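Local coordinates for protein ACDH-11, isoform b (Caenorhabditis elegans, PDB 4Y9J) that belongs to the acyl-CoA dehydrogenase family of flavoproteins and binds flavin-adenine dinucleotide in an assembly of four protein chains, at residues B[77-82]-B[272-277]; B[146-151]-B[186-191]; B[223-228]-B[281-286]. All coordinates share one frame; numbering follows the deposited sequence.

Contact 1. Residues B[77-82]-B[272-277]; sequences PRLEHQ and VRLKNK
P77 meets L274 at the start of the contact, its CB lying 4.2 Å from L274 CD1 while its carbonyl O also leans on that methyl. A proline suits this approach to the short strand 78-80, being both stiff and apolar. At R78 the backbone does the touching, with the carbonyl C of R78 3.8 Å from L274 CD1. The side chain starts out away from 272-277, and its guanidinium forms a salt bridge with E75 of the fourth subunit; E80 OE2 lies at the edge of the guanidinium, in its plane, as a longer ion pair.

L79 and L274 carry the apolar part of the contact. L79 CB packs 3.8 Å from L274 CG, and because L79 CG stands anti to the backbone N (chi1 170°), CD2 is carried on to R273, ending 3.9 Å from R273 CA. L274 reaches the other way, toward P77 and R78. H81, where the chain turns a corner, suits its place because a flat imidazole can bring its edge up to a backbone carbonyl: CE1 of H81 is 3.0 Å from V272 O, which lies near the ring plane.

Other subunits close round the edge: R273 forms a salt bridge with D429 of the second subunit, and Q82 of the third subunit packs on V272. The strand axes are 7.2 Å apart and nearly antiparallel (158°), a spacing at which side chains do the bridging. Strand 78-80 pairs instead with strand 88-93, and strand 269-274 with strand 285-298, where L274 touches A286.

Contact 2. Residues B[146-151]-B[186-191]; sequences MAMTDG and SGQWMT. With FAD (flavin-adenine dinucleotide), chain E.
M148 lies across the strand 186-189. CB of M148 rests 3.3 Å from S186 O, a buried carbonyl oxygen that has no polar partner anywhere in the model. CG then passes OE1 of Q188, and SD settles 3.6 Å from Q188 N, with Q188 CB close beside it. A bend at the last torsion (chi3 -60°) turns the methyl back over the strand, leaving CE of M148 3.9 Å from G187 CA. A long, flexible side chain suits this winding path, and G187 suits its place because a side chain there would run into the W189 indole on the side away from the helix.

The neighbouring T149 adds the polar tie. Its OG1 accepts the N-H of S186 at 3.1 Å (156°) and is also hydrogen-bonded to the carbonyl O of P145, so the hydroxyl links the helix to the strand's first residue.

Past the helix the chain runs on to the flavin. FAD N3 gives a hydrogen bond to Q188 O (2.8 Å), FAD O2 takes two, from M190 N and T191 N (each 2.9 Å), and T191 OG1 donates to FAD N1 at 2.8 Å. NE2 of Q188 is hydrogen-bonded to E446, and the Q188 side chain also touches UCC. Helix and strand cross at 87°, where the helical N-terminal domain meets the beta middle domain beside the flavin, as in the acyl-CoA dehydrogenase fold.

Contact 3. Residues B[223-228]-B[281-286]; sequences FSSAVD and KQLPTA. With FAD (flavin-adenine dinucleotide), chain E.
S225 and T285 each turn their hydroxyl anti to their carbonyl carbon (chi1 -69° and -58°), and on the same face of the sheet this brings the two oxygens together. T285 OG1 donates to S225 OG at 2.8 Å, and S225 OG in turn donates to FAD N5 at 2.7 Å. T285 OG1 is itself held by K277 NZ, so the T285 hydroxyl acts as a second-shell group that probably helps orient S225 OG, while the T285 methyl lies close to the flavin. The backbone N of S225 adds a nearly straight bond to FAD O4 (2.7 Å, 170°). Small hydroxyl residues fit here because the flavin edge comes so close to the strand.

On the backbone, S224 and A286 form an antiparallel hydrogen-bonded pair: S224 N reaches A286 O at 2.8 Å, and A286 N reaches S224 O at 2.9 Å. Two residues past S224, A226 adopts a left-handed conformation that takes the chain out of the strand, yet its N still donates to P284 O (2.8 Å). L283 spreads its two methyls over S225 OG and A226, and V227 CG1 packs 3.9 Å from A286 CB on the face that S224 shares.

F223 presses against the flavin ring system, CD2 of F223 being 3.4 Å from FAD C9A, with the methyl of T285 approaching the phenyl ring obliquely, K275 forming a cation-pi contact and M427 of the second subunit packing on it.

The pair joins strand 214-225 to strand 285-298, and helix 143-158 lies over S225, A226 and L283 through C144, P145 and M148.

In the fold
Contact 1 is at the surface and the other two are buried, and their chemistry follows. Contact 1 relies on leucines with charged groups reaching to other subunits, whereas contacts 2 and 3 use hydroxyls and backbone groups to grip one FAD, holding the pyrimidine end and the O4/N5 side of the same flavin, which contact 1 touches through K277. All three reach the same beta sheet. Contacts 1 and 3 lie on neighbouring strands, 269-274 and 285-298, and touch where K275 N probably hydrogen-bonds to T285 O. Contacts 2 and 3 meet where W189 lies beside S224 and T191 packs on F223. Contacts 1 and 2 stay apart, their nearest atoms about 8 Å from each other.

Contact 1. Residues B[77-82]-B[272-277]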
loop_
_atom_site.group_PDB
_atom_site.type_symbol
_atom_site.label_atom_id
_atom_site.label_comp_id
_atom_site.label_asym_id
_atom_site.label_seq_id
_atom_site.Cartn_x
_atom_site.Cartn_y
_atom_site.Cartn_z
ATOM N N PRO B 77 -9.034 -7.124 -5.172
ATOM C CA PRO B 77 -9.991 -7.299 -4.085
ATOM C C PRO B 77 -9.345 -7.246 -2.712
ATOM O O PRO B 77 -8.181 -7.674 -2.554
ATOM C CB PRO B 77 -10.544 -8.718 -4.301
ATOM C CG PRO B 77 -9.990 -9.174 -5.552
ATOM C CD PRO B 77 -9.004 -8.266 -6.098
ATOM N N ARG B 78 -10.114 -6.818 -1.741
ATOM C CA ARG B 78 -9.695 -6.784 -0.355
ATOM C C ARG B 78 -10.789 -7.325 0.510
ATOM O O ARG B 78 -11.962 -7.397 0.107
ATOM C CB ARG B 78 -9.370 -5.323 0.103
ATOM C CG ARG B 78 -8.311 -4.665 -0.749
ATOM C CD ARG B 78 -7.986 -3.205 -0.316
ATOM N NE ARG B 78 -8.808 -2.152 -0.945
ATOM C CZ ARG B 78 -9.746 -1.467 -0.290
ATOM N NH1 ARG B 78 -10.040 -1.764 0.978
ATOM N NH2 ARG B 78 -10.410 -0.483 -0.896
ATOM N N LEU B 79 -10.403 -7.778 1.697
ATOM C CA LEU B 79 -11.276 -8.395 2.693
ATOM C C LEU B 79 -11.119 -7.699 4.028
ATOM O O LEU B 79 -9.969 -7.474 4.481
ATOM C CB LEU B 79 -10.947 -9.885 2.834
ATOM C CG LEU B 79 -11.599 -10.613 3.974
ATOM C CD1 LEU B 79 -13.115 -10.622 3.770
ATOM C CD2 LEU B 79 -11.034 -12.042 4.169
ATOM N N GLU B 80 -12.217 -7.282 4.641
ATOM C CA GLU B 80 -12.223 -6.763 6.011
ATOM C C GLU B 80 -13.043 -7.609 6.881
ATOM O O GLU B 80 -14.251 -7.728 6.683
ATOM C CB GLU B 80 -12.787 -5.358 6.058
ATOM C CG GLU B 80 -11.918 -4.383 5.297
ATOM C CD GLU B 80 -12.458 -2.954 5.185
ATOM O OE1 GLU B 80 -13.565 -2.636 5.673
ATOM O OE2 GLU B 80 -11.751 -2.153 4.539
ATOM N N HIS B 81 -12.399 -8.209 7.865
ATOM C CA HIS B 81 -13.066 -9.123 8.758
ATOM C C HIS B 81 -14.124 -8.441 9.579
ATOM O O HIS B 81 -15.212 -8.996 9.717
ATOM C CB HIS B 81 -12.102 -9.818 9.743
ATOM C CG HIS B 81 -11.151 -10.806 9.109
ATOM N ND1 HIS B 81 -11.506 -11.672 8.086
ATOM C CD2 HIS B 81 -9.859 -11.105 9.413
ATOM C CE1 HIS B 81 -10.470 -12.430 7.760
ATOM N NE2 HIS B 81 -9.453 -12.094 8.534
ATOM N N GLN B 82 -13.754 -7.326 10.205
ATOM C CA GLN B 82 -14.574 -6.648 11.186
ATOM C C GLN B 82 -14.943 -5.258 10.652
ATOM O O GLN B 82 -14.228 -4.681 9.813
ATOM C CB GLN B 82 -13.783 -6.421 12.527
ATOM C CG GLN B 82 -12.697 -7.470 12.885
ATOM C CD GLN B 82 -13.227 -8.864 13.175
ATOM O OE1 GLN B 82 -12.530 -9.922 12.969
ATOM N NE2 GLN B 82 -14.453 -8.904 13.588
ATOM N N VAL B 272 -11.506 -16.573 5.956
ATOM C CA VAL B 272 -10.321 -16.502 6.795
ATOM C C VAL B 272 -9.326 -15.506 6.244
ATOM O O VAL B 272 -8.767 -14.740 7.032
ATOM C CB VAL B 272 -9.684 -17.913 6.987
ATOM C CG1 VAL B 272 -8.421 -17.827 7.845
ATOM C CG2 VAL B 272 -10.674 -18.849 7.641
ATOM N N ARG B 273 -9.034 -15.558 4.948
ATOM C CA ARG B 273 -8.170 -14.641 4.240
ATOM C C ARG B 273 -8.366 -14.729 2.753
ATOM O O ARG B 273 -8.962 -15.690 2.277
ATOM C CB ARG B 273 -6.668 -14.919 4.578
ATOM C CG ARG B 273 -6.285 -16.279 4.059
ATOM C CD ARG B 273 -5.017 -16.827 4.669
ATOM N NE ARG B 273 -3.934 -16.162 4.115
ATOM C CZ ARG B 273 -3.098 -16.672 3.210
ATOM N NH1 ARG B 273 -3.219 -17.873 2.779
ATOM N NH2 ARG B 273 -2.085 -15.933 2.791
ATOM N N LEU B 274 -7.910 -13.725 2.013
ATOM C CA LEU B 274 -7.757 -13.843 0.604
ATOM C C LEU B 274 -6.363 -14.395 0.295
ATOM O O LEU B 274 -5.391 -14.022 1.011
ATOM C CB LEU B 274 -7.973 -12.555 -0.160
ATOM C CG LEU B 274 -9.370 -11.962 0.015
ATOM C CD1 LEU B 274 -9.449 -10.648 -0.779
ATOM C CD2 LEU B 274 -10.455 -12.946 -0.315
ATOM N N LYS B 275 -6.274 -15.261 -0.712
ATOM C CA LYS B 275 -4.957 -15.699 -1.181
ATOM C C LYS B 275 -4.163 -14.547 -1.795
ATOM O O LYS B 275 -4.690 -13.593 -2.401
ATOM C CB LYS B 275 -5.080 -16.810 -2.225
ATOM C CG LYS B 275 -5.804 -18.069 -1.796
ATOM C CD LYS B 275 -5.060 -18.791 -0.660
ATOM C CE LYS B 275 -5.743 -20.108 -0.477
ATOM N NZ LYS B 275 -5.116 -20.935 0.562
ATOM N N ASN B 276 -2.839 -14.623 -1.627
ATOM C CA ASN B 276 -1.884 -13.745 -2.297
ATOM C C ASN B 276 -1.202 -14.479 -3.439
ATOM O O ASN B 276 -0.352 -15.337 -3.204
ATOM C CB ASN B 276 -0.878 -13.273 -1.227
ATOM C CG ASN B 276 0.214 -12.383 -1.796
ATOM O OD1 ASN B 276 0.244 -11.994 -2.962
ATOM N ND2 ASN B 276 1.191 -12.118 -0.936
ATOM N N LYS B 277 -1.644 -14.214 -4.679
ATOM C CA LYS B 277 -1.458 -15.154 -5.795
ATOM C C LYS B 277 -0.496 -14.602 -6.809
ATOM O O LYS B 277 -0.427 -13.358 -7.020
ATOM C CB LYS B 277 -2.782 -15.434 -6.484
ATOM C CG LYS B 277 -3.831 -16.009 -5.532
ATOM C CD LYS B 277 -5.136 -16.389 -6.205
ATOM C CE LYS B 277 -6.006 -15.124 -6.323
ATOM N NZ LYS B 277 -7.209 -15.366 -7.171
#

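Contact 2. Residues B[146-151]-B[186-191]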
loop_
_atom_site.group_PDB
_atom_site.type_symbol
_atom_site.label_atom_id
_atom_site.label_comp_id
_atom_site.label_asym_id
_atom_site.label_seq_id
_atom_site.Cartn_x
_atom_site.Cartn_y
_atom_site.Cartn_z
ATOM N N MET B 146 -17.219 -17.407 -14.943
ATOM C CA MET B 146 -18.036 -17.862 -16.084
ATOM C C MET B 146 -17.884 -19.395 -16.269
ATOM O O MET B 146 -18.879 -20.082 -16.549
ATOM C CB MET B 146 -17.696 -17.120 -17.374
ATOM C CG MET B 146 -18.050 -15.653 -17.374
ATOM S SD MET B 146 -19.842 -15.446 -17.128
ATOM C CE MET B 146 -20.019 -14.652 -15.588
ATOM N N ALA B 147 -16.683 -19.914 -16.095
ATOM C CA ALA B 147 -16.458 -21.366 -16.204
ATOM C C ALA B 147 -17.299 -22.148 -15.207
ATOM O O ALA B 147 -17.944 -23.121 -15.566
ATOM C CB ALA B 147 -15.022 -21.733 -16.040
ATOM N N MET B 148 -17.215 -21.722 -13.958
ATOM C CA MET B 148 -17.884 -22.369 -12.880
ATOM C C MET B 148 -19.399 -22.231 -12.992
ATOM O O MET B 148 -20.096 -23.144 -12.565
ATOM C CB MET B 148 -17.410 -21.866 -11.554
ATOM C CG MET B 148 -16.000 -22.264 -11.268
ATOM S SD MET B 148 -15.400 -21.810 -9.623
ATOM C CE MET B 148 -15.564 -20.080 -9.638
ATOM N N THR B 149 -19.860 -21.114 -13.569
ATOM C CA THR B 149 -21.279 -20.857 -13.744
ATOM C C THR B 149 -21.824 -21.843 -14.797
ATOM O O THR B 149 -22.868 -22.470 -14.589
ATOM C CB THR B 149 -21.517 -19.383 -14.108
ATOM O OG1 THR B 149 -21.055 -18.546 -12.994
ATOM C CG2 THR B 149 -22.929 -19.103 -14.518
ATOM N N ASP B 150 -21.101 -21.996 -15.893
ATOM C CA ASP B 150 -21.484 -22.927 -16.984
ATOM C C ASP B 150 -21.487 -24.351 -16.453
ATOM O O ASP B 150 -22.417 -25.096 -16.642
ATOM C CB ASP B 150 -20.491 -22.716 -18.131
ATOM C CG ASP B 150 -20.875 -23.389 -19.454
ATOM O OD1 ASP B 150 -21.857 -24.145 -19.470
ATOM O OD2 ASP B 150 -20.133 -23.187 -20.491
ATOM N N GLY B 151 -20.475 -24.683 -15.675
ATOM C CA GLY B 151 -20.348 -26.003 -15.093
ATOM C C GLY B 151 -21.461 -26.312 -14.108
ATOM O O GLY B 151 -21.959 -27.434 -14.082
ATOM N N SER B 186 -21.713 -18.929 -10.003
ATOM C CA SER B 186 -21.463 -19.999 -9.062
ATOM C C SER B 186 -19.994 -20.145 -8.758
ATOM O O SER B 186 -19.152 -19.887 -9.620
ATOM C CB SER B 186 -21.980 -21.330 -9.572
ATOM O OG SER B 186 -21.806 -22.424 -8.653
ATOM N N GLY B 187 -19.717 -20.681 -7.575
ATOM C CA GLY B 187 -18.387 -21.224 -7.259
ATOM C C GLY B 187 -18.405 -22.732 -7.135
ATOM O O GLY B 187 -19.436 -23.360 -7.372
ATOM N N GLN B 188 -17.242 -23.302 -6.848
ATOM C CA GLN B 188 -17.011 -24.745 -6.864
ATOM C C GLN B 188 -15.984 -24.915 -5.738
ATOM O O GLN B 188 -14.846 -24.469 -5.879
ATOM C CB GLN B 188 -16.408 -25.131 -8.242
ATOM C CG GLN B 188 -15.823 -26.583 -8.409
ATOM C CD GLN B 188 -15.002 -26.774 -9.696
ATOM O OE1 GLN B 188 -14.732 -25.824 -10.433
ATOM N NE2 GLN B 188 -14.523 -28.015 -9.928
ATOM N N TRP B 189 -16.376 -25.562 -4.638
ATOM C CA TRP B 189 -15.494 -25.652 -3.433
ATOM C C TRP B 189 -15.108 -27.109 -3.115
ATOM O O TRP B 189 -15.719 -27.790 -2.297
ATOM C CB TRP B 189 -16.140 -25.033 -2.199
ATOM C CG TRP B 189 -16.613 -23.606 -2.330
ATOM C CD1 TRP B 189 -16.283 -22.688 -3.276
ATOM C CD2 TRP B 189 -17.524 -22.950 -1.448
ATOM N NE1 TRP B 189 -16.948 -21.495 -3.042
ATOM C CE2 TRP B 189 -17.725 -21.636 -1.942
ATOM C CE3 TRP B 189 -18.204 -23.350 -0.305
ATOM C CZ2 TRP B 189 -18.526 -20.739 -1.323
ATOM C CZ3 TRP B 189 -19.025 -22.468 0.302
ATOM C CH2 TRP B 189 -19.188 -21.171 -0.211
ATOM N N MET B 190 -14.056 -27.567 -3.758
ATOM C CA MET B 190 -13.541 -28.902 -3.617
ATOM C C MET B 190 -12.283 -29.052 -2.792
ATOM O O MET B 190 -12.160 -29.984 -1.920
ATOM C CB MET B 190 -13.266 -29.501 -5.004
ATOM C CG MET B 190 -14.545 -29.894 -5.692
ATOM S SD MET B 190 -14.344 -30.470 -7.412
ATOM C CE MET B 190 -13.333 -31.944 -7.184
ATOM N N THR B 191 -11.341 -28.176 -3.083
ATOM C CA THR B 191 -9.992 -28.255 -2.584
ATOM C C THR B 191 -9.920 -27.972 -1.108
ATOM O O THR B 191 -10.473 -26.970 -0.628
ATOM C CB THR B 191 -9.043 -27.395 -3.359
ATOM O OG1 THR B 191 -9.054 -27.752 -4.732
ATOM C CG2 THR B 191 -7.626 -27.492 -2.778
HETATM P PA FAD E . -1.400 -31.446 -4.885
HETATM O O1A FAD E . -2.293 -32.580 -5.387
HETATM O O2A FAD E . -0.977 -31.470 -3.407
HETATM O O5B FAD E . 0.023 -31.491 -5.649
HETATM C C5B FAD E . 0.042 -31.423 -7.070
HETATM C C4B FAD E . 1.244 -32.197 -7.536
HETATM O O4B FAD E . 1.042 -33.543 -7.051
HETATM C C3B FAD E . 1.411 -32.226 -9.021
HETATM O O3B FAD E . 2.785 -32.595 -9.418
HETATM C C2B FAD E . 0.583 -33.460 -9.328
HETATM O O2B FAD E . 0.905 -34.010 -10.616
HETATM C C1B FAD E . 1.011 -34.398 -8.174
HETATM N N9A FAD E . 0.078 -35.528 -8.009
HETATM C C8A FAD E . -1.147 -35.500 -7.396
HETATM N N7A FAD E . -1.741 -36.725 -7.501
HETATM C C5A FAD E . -0.866 -37.559 -8.143
HETATM C C6A FAD E . -0.866 -38.964 -8.559
HETATM N N6A FAD E . -1.932 -39.761 -8.267
HETATM N N1A FAD E . 0.233 -39.412 -9.215
HETATM C C2A FAD E . 1.267 -38.617 -9.514
HETATM N N3A FAD E . 1.343 -37.333 -9.163
HETATM C C4A FAD E . 0.318 -36.768 -8.484
HETATM N N1 FAD E . -10.030 -25.377 -5.919
HETATM C C2 FAD E . -11.372 -25.302 -5.666
HETATM O O2 FAD E . -11.952 -26.366 -5.326
HETATM N N3 FAD E . -12.092 -24.249 -5.860
HETATM C C4 FAD E . -11.645 -23.077 -6.247
HETATM O O4 FAD E . -12.373 -22.119 -6.383
HETATM C C4X FAD E . -10.165 -23.048 -6.531
HETATM N N5 FAD E . -9.591 -21.798 -6.820
HETATM C C5X FAD E . -8.189 -21.896 -7.040
HETATM C C6 FAD E . -7.577 -20.659 -7.404
HETATM C C7 FAD E . -6.168 -20.665 -7.678
HETATM C C7M FAD E . -5.597 -19.348 -8.095
HETATM C C8 FAD E . -5.426 -21.894 -7.491
HETATM C C8M FAD E . -3.910 -21.901 -7.750
HETATM C C9 FAD E . -6.013 -23.102 -7.133
HETATM C C9A FAD E . -7.422 -23.126 -6.867
HETATM N N10 FAD E . -8.011 -24.295 -6.472
HETATM C C10 FAD E . -9.411 -24.251 -6.264
HETATM C "C1'" FAD E . -7.259 -25.468 -6.205
HETATM C "C2'" FAD E . -6.760 -26.350 -7.357
HETATM O "O2'" FAD E . -7.786 -27.147 -7.916
HETATM C "C3'" FAD E . -5.647 -27.245 -6.820
HETATM O "O3'" FAD E . -4.602 -26.363 -6.493
HETATM C "C4'" FAD E . -5.229 -28.283 -7.844
HETATM O "O4'" FAD E . -6.300 -29.177 -8.156
HETATM C "C5'" FAD E . -3.993 -29.055 -7.368
HETATM O "O5'" FAD E . -4.290 -29.729 -6.077
HETATM P P FAD E . -3.329 -29.334 -4.780
HETATM O O1P FAD E . -3.222 -27.861 -4.738
HETATM O O2P FAD E . -3.843 -30.117 -3.598
HETATM O O3P FAD E . -1.894 -29.974 -5.234
#

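Contact 3. Residues B[223-228]-B[281-286]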
loop_
_atom_site.group_PDB
_atom_site.type_symbol
_atom_site.label_atom_id
_atom_site.label_comp_id
_atom_site.label_asym_id
_atom_site.label_seq_id
_atom_site.Cartn_x
_atom_site.Cartn_y
_atom_site.Cartn_z
ATOM N N PHE B 223 -9.178 -23.385 -1.071
ATOM C CA PHE B 223 -9.198 -22.453 -2.195
ATOM C C PHE B 223 -10.652 -22.325 -2.615
ATOM O O PHE B 223 -11.228 -23.328 -3.073
ATOM C CB PHE B 223 -8.441 -22.904 -3.468
ATOM C CG PHE B 223 -6.925 -22.823 -3.362
ATOM C CD1 PHE B 223 -6.212 -23.707 -2.549
ATOM C CD2 PHE B 223 -6.221 -21.807 -3.996
ATOM C CE1 PHE B 223 -4.793 -23.586 -2.450
ATOM C CE2 PHE B 223 -4.830 -21.699 -3.872
ATOM C CZ PHE B 223 -4.143 -22.585 -3.097
ATOM N N SER B 224 -11.190 -21.104 -2.515
ATOM C CA SER B 224 -12.582 -20.827 -2.995
ATOM C C SER B 224 -12.582 -19.556 -3.805
ATOM O O SER B 224 -12.595 -18.451 -3.243
ATOM C CB SER B 224 -13.491 -20.656 -1.771
ATOM O OG SER B 224 -13.596 -21.843 -1.079
ATOM N N SER B 225 -12.483 -19.696 -5.106
ATOM C CA SER B 225 -12.478 -18.597 -6.023
ATOM C C SER B 225 -13.870 -18.017 -6.303
ATOM O O SER B 225 -14.865 -18.704 -6.233
ATOM C CB SER B 225 -11.810 -19.023 -7.328
ATOM O OG SER B 225 -10.431 -19.223 -7.142
ATOM N N ALA B 226 -13.902 -16.703 -6.567
ATOM C CA ALA B 226 -15.129 -15.953 -6.876
ATOM C C ALA B 226 -16.097 -16.054 -5.739
ATOM O O ALA B 226 -17.277 -16.414 -5.910
ATOM C CB ALA B 226 -15.755 -16.437 -8.180
ATOM N N VAL B 227 -15.621 -15.722 -4.526
ATOM C CA VAL B 227 -16.514 -15.658 -3.356
ATOM C C VAL B 227 -17.542 -14.497 -3.364
ATOM O O VAL B 227 -18.363 -14.413 -2.481
ATOM C CB VAL B 227 -15.714 -15.647 -2.005
ATOM C CG1 VAL B 227 -15.220 -17.012 -1.654
ATOM C CG2 VAL B 227 -14.592 -14.689 -2.017
ATOM N N ASP B 228 -17.485 -13.647 -4.376
ATOM C CA ASP B 228 -18.546 -12.734 -4.706
ATOM C C ASP B 228 -19.755 -13.467 -5.456
ATOM O O ASP B 228 -20.749 -12.787 -5.787
ATOM C CB ASP B 228 -18.036 -11.657 -5.627
ATOM C CG ASP B 228 -17.480 -12.226 -6.901
ATOM O OD1 ASP B 228 -16.535 -13.068 -6.876
ATOM O OD2 ASP B 228 -17.954 -11.842 -7.978
ATOM N N LYS B 281 -4.831 -12.187 -9.887
ATOM C CA LYS B 281 -4.945 -11.260 -8.786
ATOM C C LYS B 281 -6.305 -10.471 -8.798
ATOM O O LYS B 281 -6.725 -9.985 -7.762
ATOM C CB LYS B 281 -3.742 -10.228 -8.788
ATOM C CG LYS B 281 -2.386 -10.842 -8.503
ATOM C CD LYS B 281 -1.292 -9.732 -8.357
ATOM C CE LYS B 281 0.053 -10.269 -7.891
ATOM N NZ LYS B 281 -0.083 -10.717 -6.495
ATOM N N GLN B 282 -6.908 -10.363 -9.955
ATOM C CA GLN B 282 -8.200 -9.754 -10.149
ATOM C C GLN B 282 -9.295 -10.489 -9.397
ATOM O O GLN B 282 -10.287 -9.871 -8.960
ATOM C CB GLN B 282 -8.614 -9.705 -11.647
ATOM C CG GLN B 282 -7.535 -9.302 -12.659
ATOM C CD GLN B 282 -6.686 -10.484 -13.140
ATOM O OE1 GLN B 282 -6.522 -11.497 -12.472
ATOM N NE2 GLN B 282 -6.159 -10.331 -14.288
ATOM N N LEU B 283 -9.133 -11.802 -9.318
ATOM C CA LEU B 283 -10.144 -12.736 -8.813
ATOM C C LEU B 283 -10.095 -12.873 -7.282
ATOM O O LEU B 283 -9.035 -13.169 -6.735
ATOM C CB LEU B 283 -9.863 -14.086 -9.495
ATOM C CG LEU B 283 -10.595 -15.286 -8.979
ATOM C CD1 LEU B 283 -12.026 -15.244 -9.452
ATOM C CD2 LEU B 283 -9.950 -16.528 -9.595
ATOM N N PRO B 284 -11.232 -12.749 -6.582
ATOM C CA PRO B 284 -11.075 -12.960 -5.145
ATOM C C PRO B 284 -11.077 -14.442 -4.813
ATOM O O PRO B 284 -12.060 -15.119 -5.128
ATOM C CB PRO B 284 -12.299 -12.310 -4.563
ATOM C CG PRO B 284 -13.227 -12.136 -5.704
ATOM C CD PRO B 284 -12.486 -12.100 -6.938
ATOM N N THR B 285 -9.999 -14.949 -4.307
ATOM C CA THR B 285 -9.930 -16.361 -3.910
ATOM C C THR B 285 -9.684 -16.376 -2.427
ATOM O O THR B 285 -8.697 -15.831 -1.925
ATOM C CB THR B 285 -8.823 -17.121 -4.695
ATOM O OG1 THR B 285 -9.045 -17.054 -6.115
ATOM C CG2 THR B 285 -8.671 -18.552 -4.214
ATOM N N ALA B 286 -10.571 -17.032 -1.683
ATOM C CA ALA B 286 -10.508 -17.063 -0.228
ATOM C C ALA B 286 -10.304 -18.422 0.333
ATOM O O ALA B 286 -10.522 -19.463 -0.336
ATOM C CB ALA B 286 -11.841 -16.493 0.323
HETATM P PA FAD E . -1.400 -31.446 -4.885
HETATM O O1A FAD E . -2.293 -32.580 -5.387
HETATM O O2A FAD E . -0.977 -31.470 -3.407
HETATM O O5B FAD E . 0.023 -31.491 -5.649
HETATM C C5B FAD E . 0.042 -31.423 -7.070
HETATM C C4B FAD E . 1.244 -32.197 -7.536
HETATM O O4B FAD E . 1.042 -33.543 -7.051
HETATM C C3B FAD E . 1.411 -32.226 -9.021
HETATM O O3B FAD E . 2.785 -32.595 -9.418
HETATM C C2B FAD E . 0.583 -33.460 -9.328
HETATM O O2B FAD E . 0.905 -34.010 -10.616
HETATM C C1B FAD E . 1.011 -34.398 -8.174
HETATM N N9A FAD E . 0.078 -35.528 -8.009
HETATM C C8A FAD E . -1.147 -35.500 -7.396
HETATM N N7A FAD E . -1.741 -36.725 -7.501
HETATM C C5A FAD E . -0.866 -37.559 -8.143
HETATM C C6A FAD E . -0.866 -38.964 -8.559
HETATM N N6A FAD E . -1.932 -39.761 -8.267
HETATM N N1A FAD E . 0.233 -39.412 -9.215
HETATM C C2A FAD E . 1.267 -38.617 -9.514
HETATM N N3A FAD E . 1.343 -37.333 -9.163
HETATM C C4A FAD E . 0.318 -36.768 -8.484
HETATM N N1 FAD E . -10.030 -25.377 -5.919
HETATM C C2 FAD E . -11.372 -25.302 -5.666
HETATM O O2 FAD E . -11.952 -26.366 -5.326
HETATM N N3 FAD E . -12.092 -24.249 -5.860
HETATM C C4 FAD E . -11.645 -23.077 -6.247
HETATM O O4 FAD E . -12.373 -22.119 -6.383
HETATM C C4X FAD E . -10.165 -23.048 -6.531
HETATM N N5 FAD E . -9.591 -21.798 -6.820
HETATM C C5X FAD E . -8.189 -21.896 -7.040
HETATM C C6 FAD E . -7.577 -20.659 -7.404
HETATM C C7 FAD E . -6.168 -20.665 -7.678
HETATM C C7M FAD E . -5.597 -19.348 -8.095
HETATM C C8 FAD E . -5.426 -21.894 -7.491
HETATM C C8M FAD E . -3.910 -21.901 -7.750
HETATM C C9 FAD E . -6.013 -23.102 -7.133
HETATM C C9A FAD E . -7.422 -23.126 -6.867
HETATM N N10 FAD E . -8.011 -24.295 -6.472
HETATM C C10 FAD E . -9.411 -24.251 -6.264
HETATM C "C1'" FAD E . -7.259 -25.468 -6.205
HETATM C "C2'" FAD E . -6.760 -26.350 -7.357
HETATM O "O2'" FAD E . -7.786 -27.147 -7.916
HETATM C "C3'" FAD E . -5.647 -27.245 -6.820
HETATM O "O3'" FAD E . -4.602 -26.363 -6.493
HETATM C "C4'" FAD E . -5.229 -28.283 -7.844
HETATM O "O4'" FAD E . -6.300 -29.177 -8.156
HETATM C "C5'" FAD E . -3.993 -29.055 -7.368
HETATM O "O5'" FAD E . -4.290 -29.729 -6.077
HETATM P P FAD E . -3.329 -29.334 -4.780
HETATM O O1P FAD E . -3.222 -27.861 -4.738
HETATM O O2P FAD E . -3.843 -30.117 -3.598
HETATM O O3P FAD E . -1.894 -29.974 -5.234
#